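Local coordinates for protein putative polyketide synthase (Brevibacillus brevis, PDB 6HP2) that forms the O-methyltransferase domain of a trans-AT polyketide synthase, binds S-adenosyl-L-homocysteine and probably takes part in making the antibiotic bacillaene, at residues M75-E78 and K79-E82; G181-Q184 and N185-S188; T220-E223 and W224-L227; L297-T300 and K301-W305. One frame throughout, in Å; residues are numbered along the deposited sequence.

Contact 1 of 4, residues M75-E78 and K79-E82; sequences MVRE and KQVE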
ATOM      1  N   MET A  75      19.024  -1.969   1.575  1.00 29.20           N
ATOM      2  CA  MET A  75      18.576  -2.998   0.628  1.00 28.55           C
ATOM      3  C   MET A  75      17.066  -3.118   0.664  1.00 25.35           C
ATOM      4  O   MET A  75      16.397  -3.275  -0.370  1.00 29.88           O
ATOM      5  CB  MET A  75      19.187  -4.370   0.941  1.00 33.86           C
ATOM      6  CG  MET A  75      20.592  -4.589   0.504  1.00 45.26           C
ATOM      7  SD  MET A  75      21.282  -6.098   1.295  1.00 44.21           S
ATOM      8  CE  MET A  75      20.279  -7.328   0.587  1.00 35.32           C
ATOM      9  N   VAL A  76      16.518  -3.080   1.867  1.00 23.98           N
ATOM     10  CA  VAL A  76      15.078  -3.179   2.073  1.00 25.57           C
ATOM     11  C   VAL A  76      14.397  -1.992   1.447  1.00 26.22           C
ATOM     12  O   VAL A  76      13.406  -2.132   0.716  1.00 29.04           O
ATOM     13  CB  VAL A  76      14.746  -3.296   3.580  1.00 24.92           C
ATOM     14  CG1 VAL A  76      13.265  -3.234   3.800  1.00 35.51           C
ATOM     15  CG2 VAL A  76      15.325  -4.645   4.099  1.00 29.12           C
ATOM     16  N   ARG A  77      14.959  -0.813   1.675  1.00 30.23           N
ATOM     17  CA  ARG A  77      14.362   0.404   1.147  1.00 27.02           C
ATOM     18  C   ARG A  77      14.270   0.370  -0.371  1.00 23.86           C
ATOM     19  O   ARG A  77      13.285   0.824  -0.954  1.00 23.25           O
ATOM     20  CB  ARG A  77      15.171   1.593   1.588  1.00 29.18           C
ATOM     21  CG  ARG A  77      14.447   2.935   1.311  1.00 37.83           C
ATOM     22  CD  ARG A  77      15.330   4.111   1.757  1.00 67.16           C
ATOM     23  NE  ARG A  77      14.562   5.341   1.944  1.00123.31           N
ATOM     24  CZ  ARG A  77      14.138   6.126   0.953  1.00121.35           C
ATOM     25  NH1 ARG A  77      14.392   5.809  -0.310  1.00108.06           N
ATOM     26  NH2 ARG A  77      13.454   7.227   1.224  1.00117.67           N
ATOM     27  N   GLU A  78      15.311  -0.121  -1.029  1.00 21.42           N
ATOM     28  CA  GLU A  78      15.273  -0.241  -2.482  1.00 25.64           C
ATOM     29  C   GLU A  78      14.117  -1.109  -2.957  1.00 22.64           C
ATOM     30  O   GLU A  78      13.565  -0.856  -4.026  1.00 25.14           O
ATOM     31  CB  GLU A  78      16.614  -0.802  -3.007  1.00 28.43           C
ATOM     32  CG  GLU A  78      17.795   0.133  -2.829  1.00 65.83           C
ATOM     33  CD  GLU A  78      19.107  -0.487  -3.300  1.00 90.39           C
ATOM     34  OE1 GLU A  78      19.152  -1.716  -3.508  1.00 97.74           O
ATOM     35  OE2 GLU A  78      20.090   0.259  -3.463  1.00100.92           O
ATOM     36  N   LYS A  79      13.811  -2.198  -2.243  1.00 22.76           N
ATOM     37  CA  LYS A  79      12.703  -3.045  -2.629  1.00 24.37           C
ATOM     38  C   LYS A  79      11.382  -2.390  -2.328  1.00 26.41           C
ATOM     39  O   LYS A  79      10.409  -2.590  -3.062  1.00 23.94           O
ATOM     40  CB  LYS A  79      12.830  -4.410  -1.931  1.00 25.07           C
ATOM     41  CG  LYS A  79      14.186  -5.113  -2.292  1.00 30.82           C
ATOM     42  CD  LYS A  79      14.190  -5.369  -3.814  1.00 58.82           C
ATOM     43  CE  LYS A  79      15.311  -6.332  -4.217  1.00 90.42           C
ATOM     44  NZ  LYS A  79      16.601  -5.645  -4.453  1.00 97.45           N
ATOM     45  N   GLN A  80      11.312  -1.618  -1.263  1.00 24.87           N
ATOM     46  CA  GLN A  80      10.110  -0.815  -0.999  1.00 20.43           C
ATOM     47  C   GLN A  80       9.874   0.193  -2.103  1.00 24.81           C
ATOM     48  O   GLN A  80       8.730   0.413  -2.522  1.00 24.80           O
ATOM     49  CB  GLN A  80      10.258  -0.101   0.349  1.00 30.78           C
ATOM     50  CG  GLN A  80      10.194  -1.108   1.500  1.00 47.91           C
ATOM     51  CD  GLN A  80      10.403  -0.482   2.808  1.00 48.66           C
ATOM     52  OE1 GLN A  80      11.357   0.274   2.980  1.00 50.34           O
ATOM     53  NE2 GLN A  80       9.512  -0.761   3.752  1.00 41.01           N
ATOM     54  N   VAL A  81      10.946   0.824  -2.579  1.00 24.95           N
ATOM     55  CA  VAL A  81      10.812   1.725  -3.701  1.00 27.65           C
ATOM     56  C   VAL A  81      10.395   0.949  -4.957  1.00 23.43           C
ATOM     57  O   VAL A  81       9.574   1.410  -5.741  1.00 22.13           O
ATOM     58  CB  VAL A  81      12.129   2.477  -3.913  1.00 25.82           C
ATOM     59  CG1 VAL A  81      12.093   3.194  -5.248  1.00 25.19           C
ATOM     60  CG2 VAL A  81      12.390   3.486  -2.710  1.00 26.91           C
ATOM     61  N   GLU A  82      11.036  -0.177  -5.213  1.00 22.78           N
ATOM     62  CA  GLU A  82      10.752  -0.919  -6.440  1.00 25.90           C
ATOM     63  C   GLU A  82       9.269  -1.268  -6.515  1.00 26.77           C
ATOM     64  O   GLU A  82       8.626  -1.113  -7.555  1.00 23.77           O
ATOM     65  CB  GLU A  82      11.595  -2.187  -6.467  1.00 30.24           C
ATOM     66  CG  GLU A  82      11.255  -3.129  -7.676  1.00 34.35           C
ATOM     67  CD  GLU A  82      11.817  -4.528  -7.450  1.00 47.82           C
ATOM     68  OE1 GLU A  82      12.997  -4.703  -7.798  1.00 31.58           O
ATOM     69  OE2 GLU A  82      11.094  -5.422  -6.892  1.00 30.84           O
TER
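Gln80 N donates to Val76 O over 2.9 Å, one of the i to i+4 bonds that carry this turn of helix 70-88. Val81 N reaches Arg77 O at 2.8 Å and Glu82 N reaches Glu78 O at 2.9 Å, whereas Lys79 N makes only a weak bond to Met75 O, at 3.4 Å. Glu78 O takes a second donor, the side-chain NE2 of Gln334. With CG anti to its own carbonyl carbon (chi1 -70°) and the chain extended beyond it, Gln80 runs back along the helix and lies obliquely across Val76. Gln80 OE1 comes to 3.5 Å from Arg77 CA and 4.1 Å from Val76 CG1. The amide finds its polar partners elsewhere: NE2 donates to Thr46 O and, weakly, to Tyr44 O, while OE1 accepts a weak bond from Arg73 NH1. Arg77 stretches from CG to NE and passes NH1 by Val81 CG2 at 3.9 Å, a van der Waals contact between guanidinium and methyl, approached obliquely; its NH2 is bonded to Glu42 O. Glu82 turns its carboxylate out of the turn, with OE2 hydrogen-bonded to the hydroxyl of Tyr316. Glu78 OE1 and Lys79 NZ remain 4.8 Å apart, opposite charges without contact. The backbone N-H groups of residues 79-82 are thus used within the helix, that of Lys79 only weakly, and much of the side-chain hydrogen bonding ties the helix to other parts of the chain. Through Gln80 the helix holds Thr46 O, and more weakly Tyr44 O, on either side of Leu45, which binds S-adenosyl-L-homocysteine.

Contact 2 of 4, residues G181-Q184 and N185-S188; sequences GLFQ and NISS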
ATOM      1  N   GLY A 181     -17.907   2.584   4.313  1.00 29.25           N
ATOM      2  CA  GLY A 181     -17.609   3.975   4.610  1.00 32.18           C
ATOM      3  C   GLY A 181     -16.409   4.445   3.823  1.00 29.08           C
ATOM      4  O   GLY A 181     -16.450   5.472   3.148  1.00 31.01           O
ATOM      5  N   LEU A 182     -15.323   3.680   3.901  1.00 28.35           N
ATOM      6  CA  LEU A 182     -14.086   4.034   3.223  1.00 24.84           C
ATOM      7  C   LEU A 182     -14.286   4.174   1.723  1.00 24.08           C
ATOM      8  O   LEU A 182     -13.874   5.168   1.123  1.00 25.02           O
ATOM      9  CB  LEU A 182     -13.043   2.969   3.522  1.00 26.17           C
ATOM     10  CG  LEU A 182     -11.718   3.114   2.793  1.00 26.21           C
ATOM     11  CD1 LEU A 182     -10.993   4.404   3.156  1.00 25.36           C
ATOM     12  CD2 LEU A 182     -10.925   1.862   3.084  1.00 29.28           C
ATOM     13  N   PHE A 183     -14.899   3.187   1.080  1.00 24.42           N
ATOM     14  CA  PHE A 183     -14.971   3.240  -0.395  1.00 21.97           C
ATOM     15  C   PHE A 183     -16.052   4.173  -0.884  1.00 22.24           C
ATOM     16  O   PHE A 183     -15.966   4.668  -2.000  1.00 28.27           O
ATOM     17  CB  PHE A 183     -15.088   1.814  -0.984  1.00 22.00           C
ATOM     18  CG  PHE A 183     -13.736   1.148  -1.082  1.00 26.95           C
ATOM     19  CD1 PHE A 183     -12.971   1.295  -2.208  1.00 33.22           C
ATOM     20  CD2 PHE A 183     -13.204   0.383  -0.013  1.00 26.62           C
ATOM     21  CE1 PHE A 183     -11.719   0.723  -2.274  1.00 27.11           C
ATOM     22  CE2 PHE A 183     -11.905  -0.167  -0.096  1.00 26.88           C
ATOM     23  CZ  PHE A 183     -11.197  -0.015  -1.219  1.00 28.59           C
ATOM     24  N   GLN A 184     -17.054   4.481  -0.055  1.00 26.19           N
ATOM     25  CA  GLN A 184     -17.919   5.607  -0.357  1.00 29.26           C
ATOM     26  C   GLN A 184     -17.097   6.881  -0.429  1.00 30.56           C
ATOM     27  O   GLN A 184     -17.235   7.671  -1.373  1.00 27.05           O
ATOM     28  CB  GLN A 184     -19.023   5.726   0.697  1.00 25.03           C
ATOM     29  CG  GLN A 184     -19.905   6.924   0.554  1.00 31.24           C
ATOM     30  CD  GLN A 184     -20.819   6.822  -0.649  1.00 40.93           C
ATOM     31  OE1 GLN A 184     -20.943   5.766  -1.246  1.00 40.78           O
ATOM     32  NE2 GLN A 184     -21.433   7.906  -1.003  1.00 51.56           N
ATOM     33  N   ASN A 185     -16.224   7.074   0.562  1.00 26.04           N
ATOM     34  CA  ASN A 185     -15.365   8.244   0.649  1.00 25.69           C
ATOM     35  C   ASN A 185     -14.452   8.321  -0.558  1.00 28.18           C
ATOM     36  O   ASN A 185     -14.345   9.363  -1.207  1.00 31.16           O
ATOM     37  CB  ASN A 185     -14.566   8.199   1.971  1.00 27.93           C
ATOM     38  CG  ASN A 185     -14.176   9.590   2.497  1.00 31.82           C
ATOM     39  OD1 ASN A 185     -14.521  10.635   1.924  1.00 29.27           O
ATOM     40  ND2 ASN A 185     -13.471   9.604   3.612  1.00 30.86           N
ATOM     41  N   ILE A 186     -13.835   7.208  -0.906  1.00 24.79           N
ATOM     42  CA  ILE A 186     -12.894   7.177  -2.028  1.00 22.02           C
ATOM     43  C   ILE A 186     -13.609   7.500  -3.336  1.00 26.16           C
ATOM     44  O   ILE A 186     -13.200   8.396  -4.098  1.00 27.39           O
ATOM     45  CB  ILE A 186     -12.217   5.804  -2.101  1.00 23.06           C
ATOM     46  CG1 ILE A 186     -11.278   5.602  -0.912  1.00 22.39           C
ATOM     47  CG2 ILE A 186     -11.517   5.574  -3.507  1.00 24.74           C
ATOM     48  CD1 ILE A 186     -10.732   4.201  -0.838  1.00 28.64           C
ATOM     49  N   SER A 187     -14.730   6.820  -3.580  1.00 28.90           N
ATOM     50  CA  SER A 187     -15.420   6.984  -4.858  1.00 30.89           C
ATOM     51  C   SER A 187     -15.985   8.389  -5.016  1.00 25.52           C
ATOM     52  O   SER A 187     -15.987   8.952  -6.121  1.00 31.77           O
ATOM     53  CB  SER A 187     -16.549   5.940  -4.971  1.00 42.06           C
ATOM     54  OG  SER A 187     -17.163   6.030  -6.237  1.00 47.72           O
ATOM     55  N   SER A 188     -16.545   8.936  -3.934  1.00 33.45           N
ATOM     56  CA  SER A 188     -17.098  10.259  -3.935  1.00 34.17           C
ATOM     57  C   SER A 188     -16.049  11.332  -4.169  1.00 29.54           C
ATOM     58  O   SER A 188     -16.423  12.403  -4.612  1.00 33.07           O
ATOM     59  CB  SER A 188     -17.801  10.533  -2.605  1.00 37.15           C
ATOM     60  OG  SER A 188     -19.035   9.859  -2.560  1.00 43.55           O
TER
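Ile186 sets its terminal methyl on the ring of Phe183 in helix 179-188, the helix of the beta-alpha-beta crossover between parallel strands 164-170 and 194-203 of this Rossmann-like methyltransferase domain. Ile186 N donates to Leu182 O at 2.9 Å, in the carbonyl plane. From there the side chain runs along the same oxygen: CB is 3.7 Å from Leu182 O, and CG1, anti to the carbonyl carbon of Ile186 (chi1 -69°), closes to 3.3 Å. The extended last torsion (chi2 172°) then carries Ile186 CD1 to 3.9 Å from Leu182 CG and over one face of Phe183, 4.0 Å from the ring centroid and 18° off its normal. This CH-pi contact is offset toward Phe183 CD1 and CE1. Phe183 also packs on Trp224 and Leu227 of helix 221-230, while Ile186 rests on Val196 of the central sheet. On another side of the helix Asn185 pins a loop of the cofactor site: its ND2 donates to the backbone O of Ser155, a residue that binds S-adenosyl-L-homocysteine, and of Asp158, and its OD1 accepts from Phe160 N. At the last turn Gln184 O takes two bonds from Ser188, one from N at 2.9 Å and a weak one from OG at 3.1 Å.

Contact 3 of 4, residues T220-E223 and W224-L227; sequences TVQE and WIEL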
ATOM      1  N   THR A 220     -12.651 -11.389   1.338  1.00 28.88           N
ATOM      2  CA  THR A 220     -12.438 -12.444   0.381  1.00 26.66           C
ATOM      3  C   THR A 220     -12.413 -11.906  -1.046  1.00 31.42           C
ATOM      4  O   THR A 220     -12.782 -10.767  -1.327  1.00 29.68           O
ATOM      5  CB  THR A 220     -13.573 -13.470   0.481  1.00 28.85           C
ATOM      6  OG1 THR A 220     -14.793 -12.824   0.081  1.00 27.84           O
ATOM      7  CG2 THR A 220     -13.731 -14.001   1.916  1.00 27.99           C
ATOM      8  N   VAL A 221     -12.078 -12.799  -1.979  1.00 28.85           N
ATOM      9  CA  VAL A 221     -12.180 -12.472  -3.410  1.00 26.06           C
ATOM     10  C   VAL A 221     -13.569 -11.931  -3.732  1.00 28.56           C
ATOM     11  O   VAL A 221     -13.722 -10.871  -4.321  1.00 25.47           O
ATOM     12  CB  VAL A 221     -11.875 -13.722  -4.255  1.00 31.57           C
ATOM     13  CG1 VAL A 221     -12.223 -13.490  -5.723  1.00 35.57           C
ATOM     14  CG2 VAL A 221     -10.403 -14.126  -4.067  1.00 46.26           C
ATOM     15  N   GLN A 222     -14.608 -12.683  -3.372  1.00 28.70           N
ATOM     16  CA  GLN A 222     -15.948 -12.294  -3.724  1.00 31.40           C
ATOM     17  C   GLN A 222     -16.333 -10.974  -3.077  1.00 29.85           C
ATOM     18  O   GLN A 222     -17.031 -10.159  -3.691  1.00 28.00           O
ATOM     19  CB  GLN A 222     -16.934 -13.421  -3.337  1.00 33.41           C
ATOM     20  CG  GLN A 222     -18.341 -13.145  -3.820  1.00 49.06           C
ATOM     21  CD  GLN A 222     -18.451 -13.069  -5.369  1.00 62.75           C
ATOM     22  OE1 GLN A 222     -17.732 -13.755  -6.104  1.00 67.31           O
ATOM     23  NE2 GLN A 222     -19.352 -12.213  -5.852  1.00 52.56           N
ATOM     24  N   GLU A 223     -15.909 -10.747  -1.836  1.00 29.09           N
ATOM     25  CA  GLU A 223     -16.242  -9.498  -1.169  1.00 25.46           C
ATOM     26  C   GLU A 223     -15.543  -8.314  -1.845  1.00 27.16           C
ATOM     27  O   GLU A 223     -16.108  -7.225  -1.922  1.00 25.37           O
ATOM     28  CB  GLU A 223     -15.889  -9.574   0.347  1.00 24.57           C
ATOM     29  CG  GLU A 223     -16.779 -10.476   1.133  1.00 37.54           C
ATOM     30  CD  GLU A 223     -16.329 -10.651   2.594  1.00 50.31           C
ATOM     31  OE1 GLU A 223     -15.114 -10.586   2.867  1.00 38.19           O
ATOM     32  OE2 GLU A 223     -17.202 -10.845   3.450  1.00 69.63           O
ATOM     33  N   TRP A 224     -14.314  -8.502  -2.338  1.00 23.59           N
ATOM     34  CA  TRP A 224     -13.620  -7.425  -3.033  1.00 22.92           C
ATOM     35  C   TRP A 224     -14.299  -7.079  -4.344  1.00 24.81           C
ATOM     36  O   TRP A 224     -14.482  -5.902  -4.678  1.00 25.26           O
ATOM     37  CB  TRP A 224     -12.166  -7.842  -3.301  1.00 23.48           C
ATOM     38  CG  TRP A 224     -11.206  -7.466  -2.242  1.00 22.64           C
ATOM     39  CD1 TRP A 224     -10.510  -8.293  -1.432  1.00 23.90           C
ATOM     40  CD2 TRP A 224     -10.705  -6.148  -1.987  1.00 22.77           C
ATOM     41  NE1 TRP A 224      -9.634  -7.572  -0.651  1.00 34.47           N
ATOM     42  CE2 TRP A 224      -9.743  -6.250  -0.966  1.00 24.52           C
ATOM     43  CE3 TRP A 224     -11.006  -4.886  -2.513  1.00 27.85           C
ATOM     44  CZ2 TRP A 224      -9.081  -5.139  -0.420  1.00 26.89           C
ATOM     45  CZ3 TRP A 224     -10.326  -3.765  -1.970  1.00 30.75           C
ATOM     46  CH2 TRP A 224      -9.373  -3.919  -0.955  1.00 32.52           C
ATOM     47  N   ILE A 225     -14.731  -8.104  -5.074  1.00 29.60           N
ATOM     48  CA  ILE A 225     -15.463  -7.905  -6.313  1.00 27.94           C
ATOM     49  C   ILE A 225     -16.674  -7.014  -6.082  1.00 34.22           C
ATOM     50  O   ILE A 225     -16.921  -6.040  -6.816  1.00 30.20           O
ATOM     51  CB  ILE A 225     -15.875  -9.273  -6.882  1.00 22.52           C
ATOM     52  CG1 ILE A 225     -14.636 -10.017  -7.381  1.00 31.71           C
ATOM     53  CG2 ILE A 225     -17.020  -9.111  -7.969  1.00 31.99           C
ATOM     54  CD1 ILE A 225     -14.953 -11.504  -7.765  1.00 36.29           C
ATOM     55  N   GLU A 226     -17.474  -7.372  -5.094  1.00 24.25           N
ATOM     56  CA  GLU A 226     -18.716  -6.668  -4.792  1.00 23.55           C
ATOM     57  C   GLU A 226     -18.503  -5.316  -4.114  1.00 29.36           C
ATOM     58  O   GLU A 226     -19.259  -4.364  -4.381  1.00 32.61           O
ATOM     59  CB  GLU A 226     -19.586  -7.573  -3.933  1.00 35.77           C
ATOM     60  CG  GLU A 226     -20.078  -8.807  -4.714  1.00 35.21           C
ATOM     61  CD  GLU A 226     -20.743  -9.876  -3.818  1.00 46.64           C
ATOM     62  OE1 GLU A 226     -20.917  -9.677  -2.589  1.00 50.99           O
ATOM     63  OE2 GLU A 226     -21.020 -10.952  -4.360  1.00 44.72           O
ATOM     64  N   LEU A 227     -17.510  -5.229  -3.236  1.00 28.80           N
ATOM     65  CA  LEU A 227     -17.212  -3.972  -2.570  1.00 29.30           C
ATOM     66  C   LEU A 227     -16.810  -2.915  -3.598  1.00 30.48           C
ATOM     67  O   LEU A 227     -17.309  -1.787  -3.584  1.00 32.37           O
ATOM     68  CB  LEU A 227     -16.090  -4.169  -1.556  1.00 31.15           C
ATOM     69  CG  LEU A 227     -15.504  -2.917  -0.882  1.00 34.08           C
ATOM     70  CD1 LEU A 227     -16.594  -2.252  -0.049  1.00 27.82           C
ATOM     71  CD2 LEU A 227     -14.301  -3.285  -0.020  1.00 36.03           C
TER
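Gln222 NE2 donates to Glu226 OE2 over a short 2.6 Å, almost straight at 170°. The oxygen lies nearly in the amide plane of Gln222, but the N-H meets the carboxylate from above its plane, 41° out of it. Gln222 arrives there because its CG stands anti to the backbone N and the chain then bends at chi2, turning the amide toward Glu226, one turn further along; Glu226 extends to meet it. The amide oxygen, Gln222 OE1, lies 3.9 Å from Ile225 CD1. That methyl also touches Val221 CG1, as the Val221 and Ile225 side chains run alongside each other. Trp224 brings its ring edge to Thr220 O, with CD1 3.4 Å away, while its NE1 is bonded to Tyr201 O. The helix packs on strand 194-203 and on helices 299-310 and 179-188, Ile225 facing the former helix and Leu227 the latter. At its start two bonds are exchanged: Glu223 N donates to Thr220 OG1 at 3.0 Å, and Thr220 N donates to Glu223 OE1, also at 3.0 Å, on the anti side of the carboxylate. This pair is a capping box, the reciprocal side-chain-to-backbone motif of helix N-termini, here starting helix 221-230.

Contact 4 of 4, residues L297-T300 and K301-W305; sequences LTYT and KRCEW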
ATOM      1  N   LEU A 297     -21.242   1.615 -16.271  1.00 55.39           N
ATOM      2  CA  LEU A 297     -21.389   0.174 -16.354  1.00 51.90           C
ATOM      3  C   LEU A 297     -22.388  -0.271 -15.289  1.00 44.61           C
ATOM      4  O   LEU A 297     -22.456   0.315 -14.202  1.00 48.43           O
ATOM      5  CB  LEU A 297     -20.028  -0.481 -16.141  1.00 58.21           C
ATOM      6  CG  LEU A 297     -19.594  -1.709 -16.904  1.00 57.87           C
ATOM      7  CD1 LEU A 297     -19.828  -1.527 -18.405  1.00 60.70           C
ATOM      8  CD2 LEU A 297     -18.126  -2.035 -16.634  1.00 52.82           C
ATOM      9  N   THR A 298     -23.192  -1.287 -15.610  1.00 41.68           N
ATOM     10  CA  THR A 298     -24.080  -1.816 -14.581  1.00 45.29           C
ATOM     11  C   THR A 298     -23.267  -2.474 -13.443  1.00 39.66           C
ATOM     12  O   THR A 298     -22.080  -2.821 -13.583  1.00 41.58           O
ATOM     13  CB  THR A 298     -25.074  -2.822 -15.158  1.00 51.15           C
ATOM     14  OG1 THR A 298     -24.406  -4.033 -15.520  1.00 42.95           O
ATOM     15  CG2 THR A 298     -25.802  -2.248 -16.419  1.00 58.84           C
ATOM     16  N   TYR A 299     -23.900  -2.588 -12.270  1.00 41.78           N
ATOM     17  CA  TYR A 299     -23.238  -3.257 -11.154  1.00 46.73           C
ATOM     18  C   TYR A 299     -22.832  -4.660 -11.558  1.00 45.92           C
ATOM     19  O   TYR A 299     -21.708  -5.088 -11.308  1.00 46.99           O
ATOM     20  CB  TYR A 299     -24.164  -3.300  -9.934  1.00 41.56           C
ATOM     21  CG  TYR A 299     -23.676  -4.184  -8.829  1.00 37.03           C
ATOM     22  CD1 TYR A 299     -22.816  -3.701  -7.837  1.00 32.98           C
ATOM     23  CD2 TYR A 299     -24.077  -5.505  -8.751  1.00 36.54           C
ATOM     24  CE1 TYR A 299     -22.338  -4.539  -6.839  1.00 38.53           C
ATOM     25  CE2 TYR A 299     -23.613  -6.337  -7.750  1.00 39.78           C
ATOM     26  CZ  TYR A 299     -22.772  -5.846  -6.789  1.00 40.92           C
ATOM     27  OH  TYR A 299     -22.357  -6.682  -5.742  1.00 36.47           O
ATOM     28  N   THR A 300     -23.752  -5.390 -12.212  1.00 51.39           N
ATOM     29  CA  THR A 300     -23.464  -6.772 -12.586  1.00 41.47           C
ATOM     30  C   THR A 300     -22.255  -6.847 -13.511  1.00 35.62           C
ATOM     31  O   THR A 300     -21.422  -7.743 -13.376  1.00 42.53           O
ATOM     32  CB  THR A 300     -24.694  -7.408 -13.216  1.00 48.43           C
ATOM     33  OG1 THR A 300     -25.779  -7.284 -12.286  1.00 53.69           O
ATOM     34  CG2 THR A 300     -24.448  -8.871 -13.523  1.00 52.62           C
ATOM     35  N   LYS A 301     -22.136  -5.907 -14.444  1.00 37.93           N
ATOM     36  CA  LYS A 301     -21.010  -5.912 -15.367  1.00 40.32           C
ATOM     37  C   LYS A 301     -19.723  -5.505 -14.671  1.00 33.77           C
ATOM     38  O   LYS A 301     -18.630  -6.004 -15.000  1.00 36.76           O
ATOM     39  CB  LYS A 301     -21.295  -4.969 -16.539  1.00 46.80           C
ATOM     40  CG  LYS A 301     -22.270  -5.555 -17.596  1.00 72.59           C
ATOM     41  CD  LYS A 301     -21.650  -6.750 -18.311  1.00 83.07           C
ATOM     42  CE  LYS A 301     -22.403  -7.109 -19.573  1.00 87.88           C
ATOM     43  NZ  LYS A 301     -23.809  -7.493 -19.290  1.00 98.76           N
ATOM     44  N   ARG A 302     -19.820  -4.610 -13.698  1.00 32.66           N
ATOM     45  CA  ARG A 302     -18.643  -4.325 -12.887  1.00 30.23           C
ATOM     46  C   ARG A 302     -18.184  -5.565 -12.136  1.00 37.19           C
ATOM     47  O   ARG A 302     -16.966  -5.824 -12.029  1.00 34.86           O
ATOM     48  CB  ARG A 302     -18.927  -3.178 -11.930  1.00 38.57           C
ATOM     49  CG  ARG A 302     -19.179  -1.836 -12.656  1.00 42.43           C
ATOM     50  CD  ARG A 302     -19.075  -0.621 -11.740  1.00 46.94           C
ATOM     51  NE  ARG A 302     -20.113  -0.536 -10.740  1.00 48.53           N
ATOM     52  CZ  ARG A 302     -21.209   0.205 -10.853  1.00 45.25           C
ATOM     53  NH1 ARG A 302     -21.417   0.950 -11.933  1.00 41.75           N
ATOM     54  NH2 ARG A 302     -22.099   0.216  -9.880  1.00 44.96           N
ATOM     55  N   CYS A 303     -19.134  -6.343 -11.605  1.00 36.22           N
ATOM     56  CA  CYS A 303     -18.777  -7.584 -10.901  1.00 36.39           C
ATOM     57  C   CYS A 303     -18.108  -8.574 -11.831  1.00 35.11           C
ATOM     58  O   CYS A 303     -17.092  -9.177 -11.486  1.00 34.97           O
ATOM     59  CB  CYS A 303     -20.024  -8.234 -10.285  1.00 34.32           C
ATOM     60  SG  CYS A 303     -20.550  -7.351  -8.818  1.00 36.69           S
ATOM     61  N   GLU A 304     -18.655  -8.736 -13.035  1.00 35.61           N
ATOM     62  CA  GLU A 304     -18.099  -9.700 -13.968  1.00 35.14           C
ATOM     63  C   GLU A 304     -16.718  -9.270 -14.408  1.00 30.50           C
ATOM     64  O   GLU A 304     -15.810 -10.104 -14.531  1.00 36.65           O
ATOM     65  CB  GLU A 304     -19.043  -9.869 -15.184  1.00 37.51           C
ATOM     66  CG  GLU A 304     -20.375 -10.443 -14.738  1.00 54.91           C
ATOM     67  CD  GLU A 304     -21.362 -10.597 -15.884  1.00 72.65           C
ATOM     68  OE1 GLU A 304     -22.288 -11.430 -15.740  1.00 70.91           O
ATOM     69  OE2 GLU A 304     -21.196  -9.885 -16.911  1.00 65.00           O
ATOM     70  N   TRP A 305     -16.514  -7.961 -14.594  1.00 32.64           N
ATOM     71  CA  TRP A 305     -15.175  -7.495 -14.938  1.00 30.70           C
ATOM     72  C   TRP A 305     -14.193  -7.785 -13.808  1.00 34.87           C
ATOM     73  O   TRP A 305     -13.085  -8.311 -14.015  1.00 30.75           O
ATOM     74  CB  TRP A 305     -15.228  -6.005 -15.218  1.00 36.08           C
ATOM     75  CG  TRP A 305     -13.938  -5.447 -15.686  1.00 39.26           C
ATOM     76  CD1 TRP A 305     -12.930  -4.963 -14.933  1.00 34.31           C
ATOM     77  CD2 TRP A 305     -13.495  -5.389 -17.057  1.00 68.32           C
ATOM     78  NE1 TRP A 305     -11.903  -4.555 -15.744  1.00 48.07           N
ATOM     79  CE2 TRP A 305     -12.219  -4.817 -17.054  1.00 71.43           C
ATOM     80  CE3 TRP A 305     -14.061  -5.774 -18.284  1.00 77.88           C
ATOM     81  CZ2 TRP A 305     -11.487  -4.603 -18.234  1.00 93.00           C
ATOM     82  CZ3 TRP A 305     -13.338  -5.557 -19.453  1.00 75.80           C
ATOM     83  CH2 TRP A 305     -12.068  -4.979 -19.417  1.00 86.94           C
TER
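Thr298 O accepts Arg302 N at 2.9 Å in the opening turn of helix 299-310, and Cys303 N and Glu304 N continue the i to i+4 pattern to Tyr299 O and Thr300 O. Thr298 is the N-cap: its OG1, set between the backbone N and the carbonyl carbon (chi1 71°), accepts Lys301 N at 3.1 Å. Tyr299 CG stands anti to its backbone N, which lays the ring alongside Cys303. Cys303 SG sits over one face of the Tyr299 ring, 3.7 Å from its centroid and 28° off the normal, a sulfur-aromatic contact displaced toward the CE2-CZ side, 3.4 Å from Tyr299 CZ. Arg302 bends at chi3 and turns one guanidinium face to Thr298 O and Tyr299 CA, the latter 3.9 Å from Arg302 NH2. Arg302 NH1 comes to 2.6 Å from Leu297 O, at an angle too poor for a hydrogen bond. Leu297 and Arg302 run antiparallel, Leu297 CB 3.8 Å from Arg302 CG; Leu297 also touches Lys301 CB. The charge of this buried arginine is met instead by backbone carbonyls, Ala229 O at NE and Ala294 O at NH1, which bond helix 299-310 to helix 221-230 and to the residue just after strand 284-293.

The four contacts follow one another in series along the chain, each a turn of a different helix around the mixed central sheet. Contact 1, on helix 70-88 beside the cofactor, stands apart: its centre is about 30 Å from those of contacts 2 and 3 and about 36 Å from that of contact 4, across the centre of the chain. The other three are clustered. Contacts 2 and 3, centres about 16 Å apart, touch through Phe183 with Leu227 and Trp224; contacts 3 and 4, about 12 Å apart, touch through Glu226 with Tyr299 and Ile225 with Cys303. Helix 221-230 thus bridges helices 179-188 and 299-310, joining the cofactor-side crossover to the peripheral helix of the methyltransferase domain.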